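Local coordinates for lipoprotein (Mycoplasma mycoides subsp. capri, PDB 7ADK), which is probably a surface-attached mycoplasmal peptidase of the DUF31 family, a distant relative of the chymotrypsin-like proteases of clan PA, at residues B[599-607]-B[705-713]; B[787-795]-B[804-812]. One frame throughout, in Å; residues are numbered along the deposited sequence.

Interaction 1: B[599-607]-B[705-713]; sequences SLLNEQTYA and SFIDKPGLT
Lys709 reaches across to the loop before helix 603-606, and its ammonium supplies the charged part of the contact. Lys709 NZ donates to Leu601 O at 2.8 Å, approaching from above the carbonyl plane. Lys709 NZ also forms a salt bridge with Glu603 OE2 at 2.7 Å, meeting that oxygen on its syn side but out of the carboxylate plane. One ammonium thus holds a main-chain carbonyl and the first residue of the short helix. A bend at chi2 (-81°) lays the otherwise extended lysine chain along Tyr606, the two running past each other in opposite directions.

The second polar link is the phenol. Tyr606 OH donates to Pro710 O, 2.7 Å away, in the carbonyl plane and on a lone pair. The acceptor belongs to the type II turn Lys709-Leu712, which shares Lys709 with the preceding type I turn Phe706-Lys709.

CH-pi and apolar contacts fill in between. Lys709 CD sits over one face of the Tyr606 ring, 4.2 Å from its centroid, while Leu712 CD1 meets Tyr606 CD1 obliquely at 3.9 Å. Leu601 CD2 lies over a face of Phe706, 4.0 Å from the centroid, with Ser705 OG above the opposite face. Leu600 CD1 touches Leu712 CD2 at 4.3 Å.

The largely buried contact joins a loop-and-helix element to the turns that lead into strand 712-714. Leu600 and Leu712 both rest on Ile747 at the end of strand 737-747, the Tyr606 ring lies nearly parallel to that of Phe697, and helix 176-192 borders the turns through Ile707 and Pro710.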
ATOM      1  N   SER B 599      23.335  -1.534  32.511  1.00 71.93           N
ATOM      2  CA  SER B 599      23.079  -0.097  32.529  1.00 71.93           C
ATOM      3  C   SER B 599      23.462   0.532  31.195  1.00 71.93           C
ATOM      4  O   SER B 599      24.642   0.562  30.867  1.00 71.93           O
ATOM      5  CB  SER B 599      23.938   0.510  33.624  1.00 71.93           C
ATOM      6  OG  SER B 599      23.850   1.916  33.637  1.00 71.93           O
ATOM      7  N   LEU B 600      22.520   1.085  30.430  1.00 66.75           N
ATOM      8  CA  LEU B 600      22.830   1.850  29.209  1.00 66.75           C
ATOM      9  C   LEU B 600      23.573   3.179  29.471  1.00 66.75           C
ATOM     10  O   LEU B 600      24.031   3.821  28.535  1.00 66.75           O
ATOM     11  CB  LEU B 600      21.530   2.104  28.410  1.00 66.75           C
ATOM     12  CG  LEU B 600      21.359   1.255  27.133  1.00 66.75           C
ATOM     13  CD1 LEU B 600      20.062   1.661  26.447  1.00 66.75           C
ATOM     14  CD2 LEU B 600      22.473   1.459  26.108  1.00 66.75           C
ATOM     15  N   LEU B 601      23.682   3.599  30.735  1.00 71.05           N
ATOM     16  CA  LEU B 601      24.358   4.823  31.178  1.00 71.05           C
ATOM     17  C   LEU B 601      25.860   4.621  31.472  1.00 71.05           C
ATOM     18  O   LEU B 601      26.635   5.569  31.337  1.00 71.05           O
ATOM     19  CB  LEU B 601      23.617   5.355  32.416  1.00 71.05           C
ATOM     20  CG  LEU B 601      22.202   5.878  32.086  1.00 71.05           C
ATOM     21  CD1 LEU B 601      21.334   5.821  33.327  1.00 71.05           C
ATOM     22  CD2 LEU B 601      22.220   7.323  31.589  1.00 71.05           C
ATOM     23  N   ASN B 602      26.283   3.404  31.825  1.00 75.49           N
ATOM     24  CA  ASN B 602      27.697   3.057  31.954  1.00 75.49           C
ATOM     25  C   ASN B 602      28.399   3.115  30.589  1.00 75.49           C
ATOM     26  O   ASN B 602      27.824   2.750  29.567  1.00 75.49           O
ATOM     27  CB  ASN B 602      27.871   1.675  32.589  1.00 75.49           C
ATOM     28  CG  ASN B 602      27.311   1.451  33.979  1.00 75.49           C
ATOM     29  OD1 ASN B 602      27.322   0.343  34.479  1.00 75.49           O
ATOM     30  ND2 ASN B 602      26.797   2.451  34.646  1.00 75.49           N
ATOM     31  N   GLU B 603      29.646   3.579  30.550  1.00 77.42           N
ATOM     32  CA  GLU B 603      30.304   3.905  29.276  1.00 77.42           C
ATOM     33  C   GLU B 603      30.630   2.678  28.410  1.00 77.42           C
ATOM     34  O   GLU B 603      30.530   2.735  27.185  1.00 77.42           O
ATOM     35  CB  GLU B 603      31.560   4.744  29.565  1.00 77.42           C
ATOM     36  CG  GLU B 603      32.125   5.513  28.362  1.00 77.42           C
ATOM     37  CD  GLU B 603      31.120   6.484  27.731  1.00 77.42           C
ATOM     38  OE1 GLU B 603      31.243   6.781  26.521  1.00 77.42           O
ATOM     39  OE2 GLU B 603      30.203   6.967  28.426  1.00 77.42           O
ATOM     40  N   GLN B 604      30.972   1.546  29.024  1.00 78.56           N
ATOM     41  CA  GLN B 604      31.223   0.306  28.298  1.00 78.56           C
ATOM     42  C   GLN B 604      29.947  -0.322  27.725  1.00 78.56           C
ATOM     43  O   GLN B 604      30.034  -1.085  26.771  1.00 78.56           O
ATOM     44  CB  GLN B 604      32.026  -0.687  29.159  1.00 78.56           C
ATOM     45  CG  GLN B 604      31.258  -1.540  30.183  1.00 78.56           C
ATOM     46  CD  GLN B 604      30.760  -0.800  31.419  1.00 78.56           C
ATOM     47  OE1 GLN B 604      30.937   0.395  31.596  1.00 78.56           O
ATOM     48  NE2 GLN B 604      30.112  -1.484  32.326  1.00 78.56           N
ATOM     49  N   THR B 605      28.765  -0.009  28.262  1.00 73.61           N
ATOM     50  CA  THR B 605      27.501  -0.469  27.671  1.00 73.61           C
ATOM     51  C   THR B 605      27.119   0.382  26.477  1.00 73.61           C
ATOM     52  O   THR B 605      26.839  -0.167  25.419  1.00 73.61           O
ATOM     53  CB  THR B 605      26.332  -0.447  28.643  1.00 73.61           C
ATOM     54  OG1 THR B 605      26.661  -1.078  29.848  1.00 73.61           O
ATOM     55  CG2 THR B 605      25.119  -1.176  28.075  1.00 73.61           C
ATOM     56  N   TYR B 606      27.124   1.709  26.615  1.00 70.51           N
ATOM     57  CA  TYR B 606      26.736   2.597  25.521  1.00 70.51           C
ATOM     58  C   TYR B 606      27.623   2.389  24.291  1.00 70.51           C
ATOM     59  O   TYR B 606      27.128   2.345  23.169  1.00 70.51           O
ATOM     60  CB  TYR B 606      26.756   4.054  26.003  1.00 70.51           C
ATOM     61  CG  TYR B 606      26.157   5.015  24.996  1.00 70.51           C
ATOM     62  CD1 TYR B 606      24.761   5.129  24.895  1.00 70.51           C
ATOM     63  CD2 TYR B 606      26.977   5.701  24.088  1.00 70.51           C
ATOM     64  CE1 TYR B 606      24.175   5.869  23.858  1.00 70.51           C
ATOM     65  CE2 TYR B 606      26.399   6.427  23.034  1.00 70.51           C
ATOM     66  CZ  TYR B 606      25.000   6.481  22.902  1.00 70.51           C
ATOM     67  OH  TYR B 606      24.457   7.090  21.827  1.00 70.51           O
ATOM     68  N   ALA B 607      28.926   2.179  24.491  1.00 70.91           N
ATOM     69  CA  ALA B 607      29.880   1.964  23.409  1.00 70.91           C
ATOM     70  C   ALA B 607      29.575   0.746  22.517  1.00 70.91           C
ATOM     71  O   ALA B 607      30.081   0.675  21.401  1.00 70.91           O
ATOM     72  CB  ALA B 607      31.263   1.869  24.009  1.00 70.91           C
ATOM     73  N   SER B 705      18.603  14.261  26.747  1.00 67.81           N
ATOM     74  CA  SER B 705      19.070  14.802  28.033  1.00 67.81           C
ATOM     75  C   SER B 705      20.573  14.608  28.217  1.00 67.81           C
ATOM     76  O   SER B 705      21.266  15.558  28.581  1.00 67.81           O
ATOM     77  CB  SER B 705      18.303  14.188  29.209  1.00 67.81           C
ATOM     78  OG  SER B 705      18.697  14.680  30.470  1.00 67.81           O
ATOM     79  N   PHE B 706      21.090  13.394  28.011  1.00 69.99           N
ATOM     80  CA  PHE B 706      22.489  13.070  28.280  1.00 69.99           C
ATOM     81  C   PHE B 706      23.336  13.364  27.047  1.00 69.99           C
ATOM     82  O   PHE B 706      23.318  12.649  26.052  1.00 69.99           O
ATOM     83  CB  PHE B 706      22.603  11.623  28.742  1.00 69.99           C
ATOM     84  CG  PHE B 706      21.840  11.361  30.020  1.00 69.99           C
ATOM     85  CD1 PHE B 706      22.294  11.887  31.243  1.00 69.99           C
ATOM     86  CD2 PHE B 706      20.625  10.657  29.972  1.00 69.99           C
ATOM     87  CE1 PHE B 706      21.530  11.696  32.402  1.00 69.99           C
ATOM     88  CE2 PHE B 706      19.883  10.440  31.138  1.00 69.99           C
ATOM     89  CZ  PHE B 706      20.335  10.965  32.357  1.00 69.99           C
ATOM     90  N   ILE B 707      24.056  14.471  27.088  1.00 73.91           N
ATOM     91  CA  ILE B 707      24.531  15.147  25.885  1.00 73.91           C
ATOM     92  C   ILE B 707      25.570  14.375  25.064  1.00 73.91           C
ATOM     93  O   ILE B 707      25.454  14.297  23.846  1.00 73.91           O
ATOM     94  CB  ILE B 707      24.964  16.557  26.312  1.00 73.91           C
ATOM     95  CG1 ILE B 707      23.727  17.421  26.652  1.00 73.91           C
ATOM     96  CG2 ILE B 707      25.856  17.233  25.292  1.00 73.91           C
ATOM     97  CD1 ILE B 707      22.503  17.321  25.756  1.00 73.91           C
ATOM     98  N   ASP B 708      26.535  13.735  25.706  1.00 78.58           N
ATOM     99  CA  ASP B 708      27.509  12.852  25.062  1.00 78.58           C
ATOM    100  C   ASP B 708      26.964  11.431  24.777  1.00 78.58           C
ATOM    101  O   ASP B 708      27.737  10.520  24.474  1.00 78.58           O
ATOM    102  CB  ASP B 708      28.828  12.861  25.850  1.00 78.58           C
ATOM    103  CG  ASP B 708      28.782  12.307  27.278  1.00 78.58           C
ATOM    104  OD1 ASP B 708      27.699  12.108  27.861  1.00 78.58           O
ATOM    105  OD2 ASP B 708      29.871  12.083  27.843  1.00 78.58           O
ATOM    106  N   LYS B 709      25.637  11.237  24.853  1.00 68.82           N
ATOM    107  CA  LYS B 709      24.923   9.965  24.671  1.00 68.82           C
ATOM    108  C   LYS B 709      23.736  10.160  23.715  1.00 68.82           C
ATOM    109  O   LYS B 709      22.594  10.254  24.167  1.00 68.82           O
ATOM    110  CB  LYS B 709      24.399   9.428  26.011  1.00 68.82           C
ATOM    111  CG  LYS B 709      25.328   9.356  27.211  1.00 68.82           C
ATOM    112  CD  LYS B 709      26.255   8.174  27.274  1.00 68.82           C
ATOM    113  CE  LYS B 709      26.694   8.016  28.720  1.00 68.82           C
ATOM    114  NZ  LYS B 709      27.526   6.841  28.973  1.00 68.82           N
ATOM    115  N   PRO B 710      23.949  10.251  22.392  1.00 68.31           N
ATOM    116  CA  PRO B 710      22.851  10.465  21.461  1.00 68.31           C
ATOM    117  C   PRO B 710      21.740   9.432  21.630  1.00 68.31           C
ATOM    118  O   PRO B 710      21.997   8.241  21.791  1.00 68.31           O
ATOM    119  CB  PRO B 710      23.440  10.508  20.055  1.00 68.31           C
ATOM    120  CG  PRO B 710      24.835   9.929  20.219  1.00 68.31           C
ATOM    121  CD  PRO B 710      25.205  10.208  21.673  1.00 68.31           C
ATOM    122  N   GLY B 711      20.511   9.923  21.679  1.00 63.43           N
ATOM    123  CA  GLY B 711      19.294   9.185  21.963  1.00 63.43           C
ATOM    124  C   GLY B 711      19.092   8.614  23.365  1.00 63.43           C
ATOM    125  O   GLY B 711      18.213   7.764  23.507  1.00 63.43           O
ATOM    126  N   LEU B 712      19.804   9.047  24.402  1.00 61.42           N
ATOM    127  CA  LEU B 712      19.430   8.784  25.799  1.00 61.42           C
ATOM    128  C   LEU B 712      18.768  10.017  26.412  1.00 61.42           C
ATOM    129  O   LEU B 712      19.232  11.155  26.261  1.00 61.42           O
ATOM    130  CB  LEU B 712      20.614   8.369  26.683  1.00 61.42           C
ATOM    131  CG  LEU B 712      21.391   7.103  26.301  1.00 61.42           C
ATOM    132  CD1 LEU B 712      22.313   6.726  27.465  1.00 61.42           C
ATOM    133  CD2 LEU B 712      20.518   5.887  26.032  1.00 61.42           C
ATOM    134  N   THR B 713      17.696   9.813  27.175  1.00 63.92           N
ATOM    135  CA  THR B 713      17.000  10.897  27.873  1.00 63.92           C
ATOM    136  C   THR B 713      16.498  10.526  29.262  1.00 63.92           C
ATOM    137  O   THR B 713      16.350   9.360  29.600  1.00 63.92           O
ATOM    138  CB  THR B 713      15.921  11.540  26.991  1.00 63.92           C
ATOM    139  OG1 THR B 713      15.597  12.789  27.538  1.00 63.92           O
ATOM    140  CG2 THR B 713      14.608  10.795  26.842  1.00 63.92           C
TER

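Interaction 2: B[787-795]-B[804-812]; sequences VAFRSDGYD and KLGQYDLIY
Arg790 and Asp809 face each other across a long-looped beta hairpin, in which strands 783-792 and 807-809 run antiparallel. Arg790 NH1 meets Asp809 OD2 at 2.8 Å, in the guanidinium plane and on the anti lone pair of the carboxylate, whose plane stands 75° from the guanidinium. Arg790 has further partners in Phe853 O and, by cation-pi, Phe855. Next along the strand, Ser791 and Tyr808 form a hydrogen-bonded pair: Ser791 N reaches Tyr808 O at 2.8 Å, and Tyr808 N returns to Ser791 O at 3.0 Å.

Tyr808 has its CG between the backbone N and carbonyl carbon (chi1 70°), which brings one ring face beneath Ser791 CB, 3.9 Å from the centroid. Its OH bonds chiefly to Leu745 N, with a weak link to Ala788 O. Leu810 CD1 approaches the Phe789 ring at its edge, and Ile811 CG1 comes to it obliquely. Beyond the strands, Tyr794 CB packs on Leu805 CB at 3.7 Å. Ser791 OG donates to Gly806 O and, in an ST turn, accepts from Gly793 N. Asp809 OD1 takes two donors, Ile811 N nearly along the C-O bond and Tyr812 N from above the carboxylate plane.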
ATOM      1  N   VAL B 787      10.179   3.792  26.801  1.00 57.53           N
ATOM      2  CA  VAL B 787      10.403   3.563  28.234  1.00 57.53           C
ATOM      3  C   VAL B 787      11.432   2.471  28.449  1.00 57.53           C
ATOM      4  O   VAL B 787      11.165   1.330  28.091  1.00 57.53           O
ATOM      5  CB  VAL B 787       9.093   3.150  28.925  1.00 57.53           C
ATOM      6  CG1 VAL B 787       9.273   2.759  30.386  1.00 57.53           C
ATOM      7  CG2 VAL B 787       8.070   4.268  28.901  1.00 57.53           C
ATOM      8  N   ALA B 788      12.567   2.744  29.087  1.00 59.34           N
ATOM      9  CA  ALA B 788      13.432   1.659  29.535  1.00 59.34           C
ATOM     10  C   ALA B 788      12.820   0.960  30.761  1.00 59.34           C
ATOM     11  O   ALA B 788      12.388   1.602  31.720  1.00 59.34           O
ATOM     12  CB  ALA B 788      14.845   2.171  29.780  1.00 59.34           C
ATOM     13  N   PHE B 789      12.806  -0.370  30.761  1.00 60.54           N
ATOM     14  CA  PHE B 789      12.315  -1.176  31.891  1.00 60.54           C
ATOM     15  C   PHE B 789      13.179  -1.057  33.154  1.00 60.54           C
ATOM     16  O   PHE B 789      12.691  -1.185  34.274  1.00 60.54           O
ATOM     17  CB  PHE B 789      12.304  -2.663  31.507  1.00 60.54           C
ATOM     18  CG  PHE B 789      11.513  -3.042  30.283  1.00 60.54           C
ATOM     19  CD1 PHE B 789      10.116  -3.123  30.341  1.00 60.54           C
ATOM     20  CD2 PHE B 789      12.178  -3.336  29.088  1.00 60.54           C
ATOM     21  CE1 PHE B 789       9.398  -3.537  29.214  1.00 60.54           C
ATOM     22  CE2 PHE B 789      11.451  -3.713  27.954  1.00 60.54           C
ATOM     23  CZ  PHE B 789      10.065  -3.845  28.026  1.00 60.54           C
ATOM     24  N   ARG B 790      14.480  -0.875  32.948  1.00 67.72           N
ATOM     25  CA  ARG B 790      15.518  -0.873  33.965  1.00 67.72           C
ATOM     26  C   ARG B 790      16.307   0.420  33.879  1.00 67.72           C
ATOM     27  O   ARG B 790      16.609   0.898  32.793  1.00 67.72           O
ATOM     28  CB  ARG B 790      16.387  -2.113  33.770  1.00 67.72           C
ATOM     29  CG  ARG B 790      17.349  -2.342  34.921  1.00 67.72           C
ATOM     30  CD  ARG B 790      18.143  -3.612  34.726  1.00 67.72           C
ATOM     31  NE  ARG B 790      19.193  -3.763  35.731  1.00 67.72           N
ATOM     32  CZ  ARG B 790      19.094  -4.330  36.910  1.00 67.72           C
ATOM     33  NH1 ARG B 790      17.993  -4.823  37.371  1.00 67.72           N
ATOM     34  NH2 ARG B 790      20.133  -4.435  37.666  1.00 67.72           N
ATOM     35  N   SER B 791      16.653   0.968  35.028  1.00 65.68           N
ATOM     36  CA  SER B 791      17.537   2.109  35.183  1.00 65.68           C
ATOM     37  C   SER B 791      18.509   1.832  36.319  1.00 65.68           C
ATOM     38  O   SER B 791      18.121   1.489  37.428  1.00 65.68           O
ATOM     39  CB  SER B 791      16.744   3.389  35.426  1.00 65.68           C
ATOM     40  OG  SER B 791      17.569   4.472  35.732  1.00 65.68           O
ATOM     41  N   ASP B 792      19.782   2.050  36.043  1.00 73.45           N
ATOM     42  CA  ASP B 792      20.877   2.087  37.007  1.00 73.45           C
ATOM     43  C   ASP B 792      20.856   3.344  37.894  1.00 73.45           C
ATOM     44  O   ASP B 792      21.614   3.463  38.856  1.00 73.45           O
ATOM     45  CB  ASP B 792      22.145   2.048  36.168  1.00 73.45           C
ATOM     46  CG  ASP B 792      23.444   1.795  36.916  1.00 73.45           C
ATOM     47  OD1 ASP B 792      24.500   2.233  36.405  1.00 73.45           O
ATOM     48  OD2 ASP B 792      23.415   1.100  37.948  1.00 73.45           O
ATOM     49  N   GLY B 793      19.983   4.294  37.559  1.00 71.21           N
ATOM     50  CA  GLY B 793      19.979   5.647  38.064  1.00 71.21           C
ATOM     51  C   GLY B 793      21.087   6.475  37.440  1.00 71.21           C
ATOM     52  O   GLY B 793      21.935   5.980  36.708  1.00 71.21           O
ATOM     53  N   TYR B 794      21.068   7.765  37.738  1.00 76.01           N
ATOM     54  CA  TYR B 794      22.082   8.730  37.353  1.00 76.01           C
ATOM     55  C   TYR B 794      22.096   9.845  38.389  1.00 76.01           C
ATOM     56  O   TYR B 794      21.032  10.221  38.897  1.00 76.01           O
ATOM     57  CB  TYR B 794      21.809   9.286  35.954  1.00 76.01           C
ATOM     58  CG  TYR B 794      23.008   9.993  35.365  1.00 76.01           C
ATOM     59  CD1 TYR B 794      23.969   9.254  34.663  1.00 76.01           C
ATOM     60  CD2 TYR B 794      23.168  11.385  35.522  1.00 76.01           C
ATOM     61  CE1 TYR B 794      25.077   9.898  34.091  1.00 76.01           C
ATOM     62  CE2 TYR B 794      24.297  12.029  34.989  1.00 76.01           C
ATOM     63  CZ  TYR B 794      25.250  11.287  34.263  1.00 76.01           C
ATOM     64  OH  TYR B 794      26.353  11.882  33.754  1.00 76.01           O
ATOM     65  N   ASP B 795      23.270  10.375  38.706  1.00 80.65           N
ATOM     66  CA  ASP B 795      23.448  11.432  39.695  1.00 80.65           C
ATOM     67  C   ASP B 795      23.917  12.719  39.009  1.00 80.65           C
ATOM     68  O   ASP B 795      24.910  12.712  38.283  1.00 80.65           O
ATOM     69  CB  ASP B 795      24.425  10.931  40.766  1.00 80.65           C
ATOM     70  CG  ASP B 795      24.586  11.862  41.968  1.00 80.65           C
ATOM     71  OD1 ASP B 795      24.297  13.071  41.872  1.00 80.65           O
ATOM     72  OD2 ASP B 795      25.007  11.370  43.032  1.00 80.65           O
ATOM     73  N   LYS B 804      17.464  13.309  41.148  1.00 73.47           N
ATOM     74  CA  LYS B 804      18.245  12.211  40.575  1.00 73.47           C
ATOM     75  C   LYS B 804      17.372  11.402  39.609  1.00 73.47           C
ATOM     76  O   LYS B 804      16.162  11.371  39.777  1.00 73.47           O
ATOM     77  CB  LYS B 804      18.844  11.372  41.714  1.00 73.47           C
ATOM     78  CG  LYS B 804      17.869  10.891  42.810  1.00 73.47           C
ATOM     79  CD  LYS B 804      18.610  10.591  44.120  1.00 73.47           C
ATOM     80  CE  LYS B 804      19.016  11.883  44.855  1.00 73.47           C
ATOM     81  NZ  LYS B 804      20.082  11.667  45.855  1.00 73.47           N
ATOM     82  N   LEU B 805      17.965  10.735  38.614  1.00 67.51           N
ATOM     83  CA  LEU B 805      17.193   9.947  37.633  1.00 67.51           C
ATOM     84  C   LEU B 805      16.444   8.775  38.296  1.00 67.51           C
ATOM     85  O   LEU B 805      15.394   8.365  37.816  1.00 67.51           O
ATOM     86  CB  LEU B 805      18.107   9.488  36.477  1.00 67.51           C
ATOM     87  CG  LEU B 805      17.555   8.366  35.565  1.00 67.51           C
ATOM     88  CD1 LEU B 805      16.315   8.776  34.787  1.00 67.51           C
ATOM     89  CD2 LEU B 805      18.597   7.951  34.547  1.00 67.51           C
ATOM     90  N   GLY B 806      16.941   8.249  39.411  1.00 66.39           N
ATOM     91  CA  GLY B 806      16.344   7.128  40.126  1.00 66.39           C
ATOM     92  C   GLY B 806      16.728   5.770  39.554  1.00 66.39           C
ATOM     93  O   GLY B 806      16.625   5.524  38.353  1.00 66.39           O
ATOM     94  N   GLN B 807      17.126   4.853  40.431  1.00 73.00           N
ATOM     95  CA  GLN B 807      17.482   3.481  40.080  1.00 73.00           C
ATOM     96  C   GLN B 807      16.308   2.539  40.355  1.00 73.00           C
ATOM     97  O   GLN B 807      15.815   2.443  41.479  1.00 73.00           O
ATOM     98  CB  GLN B 807      18.725   3.092  40.880  1.00 73.00           C
ATOM     99  CG  GLN B 807      19.192   1.664  40.593  1.00 73.00           C
ATOM    100  CD  GLN B 807      20.125   1.181  41.671  1.00 73.00           C
ATOM    101  OE1 GLN B 807      19.696   0.567  42.630  1.00 73.00           O
ATOM    102  NE2 GLN B 807      21.400   1.464  41.592  1.00 73.00           N
ATOM    103  N   TYR B 808      15.871   1.821  39.330  1.00 65.37           N
ATOM    104  CA  TYR B 808      14.671   1.006  39.373  1.00 65.37           C
ATOM    105  C   TYR B 808      14.708  -0.126  38.347  1.00 65.37           C
ATOM    106  O   TYR B 808      15.339  -0.023  37.303  1.00 65.37           O
ATOM    107  CB  TYR B 808      13.432   1.905  39.185  1.00 65.37           C
ATOM    108  CG  TYR B 808      13.218   2.510  37.811  1.00 65.37           C
ATOM    109  CD1 TYR B 808      13.657   3.811  37.521  1.00 65.37           C
ATOM    110  CD2 TYR B 808      12.525   1.780  36.834  1.00 65.37           C
ATOM    111  CE1 TYR B 808      13.437   4.363  36.251  1.00 65.37           C
ATOM    112  CE2 TYR B 808      12.317   2.321  35.562  1.00 65.37           C
ATOM    113  CZ  TYR B 808      12.785   3.607  35.260  1.00 65.37           C
ATOM    114  OH  TYR B 808      12.646   4.110  34.008  1.00 65.37           O
ATOM    115  N   ASP B 809      13.965  -1.190  38.612  1.00 68.35           N
ATOM    116  CA  ASP B 809      13.602  -2.197  37.626  1.00 68.35           C
ATOM    117  C   ASP B 809      12.119  -2.520  37.796  1.00 68.35           C
ATOM    118  O   ASP B 809      11.702  -2.967  38.863  1.00 68.35           O
ATOM    119  CB  ASP B 809      14.526  -3.404  37.793  1.00 68.35           C
ATOM    120  CG  ASP B 809      14.349  -4.473  36.718  1.00 68.35           C
ATOM    121  OD1 ASP B 809      13.213  -4.666  36.236  1.00 68.35           O
ATOM    122  OD2 ASP B 809      15.363  -5.125  36.390  1.00 68.35           O
ATOM    123  N   LEU B 810      11.303  -2.242  36.783  1.00 64.09           N
ATOM    124  CA  LEU B 810       9.852  -2.429  36.847  1.00 64.09           C
ATOM    125  C   LEU B 810       9.367  -3.806  36.357  1.00 64.09           C
ATOM    126  O   LEU B 810       8.173  -4.076  36.387  1.00 64.09           O
ATOM    127  CB  LEU B 810       9.081  -1.182  36.357  1.00 64.09           C
ATOM    128  CG  LEU B 810       9.486  -0.512  35.045  1.00 64.09           C
ATOM    129  CD1 LEU B 810       9.204  -1.434  33.883  1.00 64.09           C
ATOM    130  CD2 LEU B 810       8.737   0.792  34.866  1.00 64.09           C
ATOM    131  N   ILE B 811      10.287  -4.727  36.055  1.00 62.99           N
ATOM    132  CA  ILE B 811      10.022  -6.159  35.852  1.00 62.99           C
ATOM    133  C   ILE B 811      10.450  -6.972  37.088  1.00 62.99           C
ATOM    134  O   ILE B 811       9.678  -7.790  37.577  1.00 62.99           O
ATOM    135  CB  ILE B 811      10.703  -6.650  34.556  1.00 62.99           C
ATOM    136  CG1 ILE B 811      10.247  -5.867  33.311  1.00 62.99           C
ATOM    137  CG2 ILE B 811      10.533  -8.154  34.338  1.00 62.99           C
ATOM    138  CD1 ILE B 811       8.815  -6.080  32.869  1.00 62.99           C
ATOM    139  N   TYR B 812      11.650  -6.732  37.634  1.00 68.72           N
ATOM    140  CA  TYR B 812      12.191  -7.507  38.766  1.00 68.72           C
ATOM    141  C   TYR B 812      12.076  -6.833  40.142  1.00 68.72           C
ATOM    142  O   TYR B 812      12.086  -7.543  41.148  1.00 68.72           O
ATOM    143  CB  TYR B 812      13.642  -7.914  38.482  1.00 68.72           C
ATOM    144  CG  TYR B 812      13.813  -8.952  37.395  1.00 68.72           C
ATOM    145  CD1 TYR B 812      13.803 -10.315  37.723  1.00 68.72           C
ATOM    146  CD2 TYR B 812      13.968  -8.555  36.059  1.00 68.72           C
ATOM    147  CE1 TYR B 812      13.962 -11.282  36.717  1.00 68.72           C
ATOM    148  CE2 TYR B 812      14.137  -9.516  35.051  1.00 68.72           C
ATOM    149  CZ  TYR B 812      14.149 -10.884  35.380  1.00 68.72           C
ATOM    150  OH  TYR B 812      14.350 -11.823  34.430  1.00 68.72           O
TER

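Interaction 1 closes along the chain before interaction 2 opens, yet their centres lie only 13 Å apart, on the same side of the chain's centre, and they touch. Asp792 OD1 probably accepts hydrogen bonds from Ser599 OG and Asn602 ND2, both at 2.9 Å, while Leu601 packs on Gly793 O and Phe706 on Tyr794. Both reach the same mixed sheet: strand 712-714 and strand 783-792 each pair antiparallel with strand 737-747, and 783-792 also pairs with 807-809. The loop 599-602 thus meets the end of strand 783-792, while it and helix 603-606 meet the turns of 705-713, joining parts far apart in sequence beside one mixed sheet.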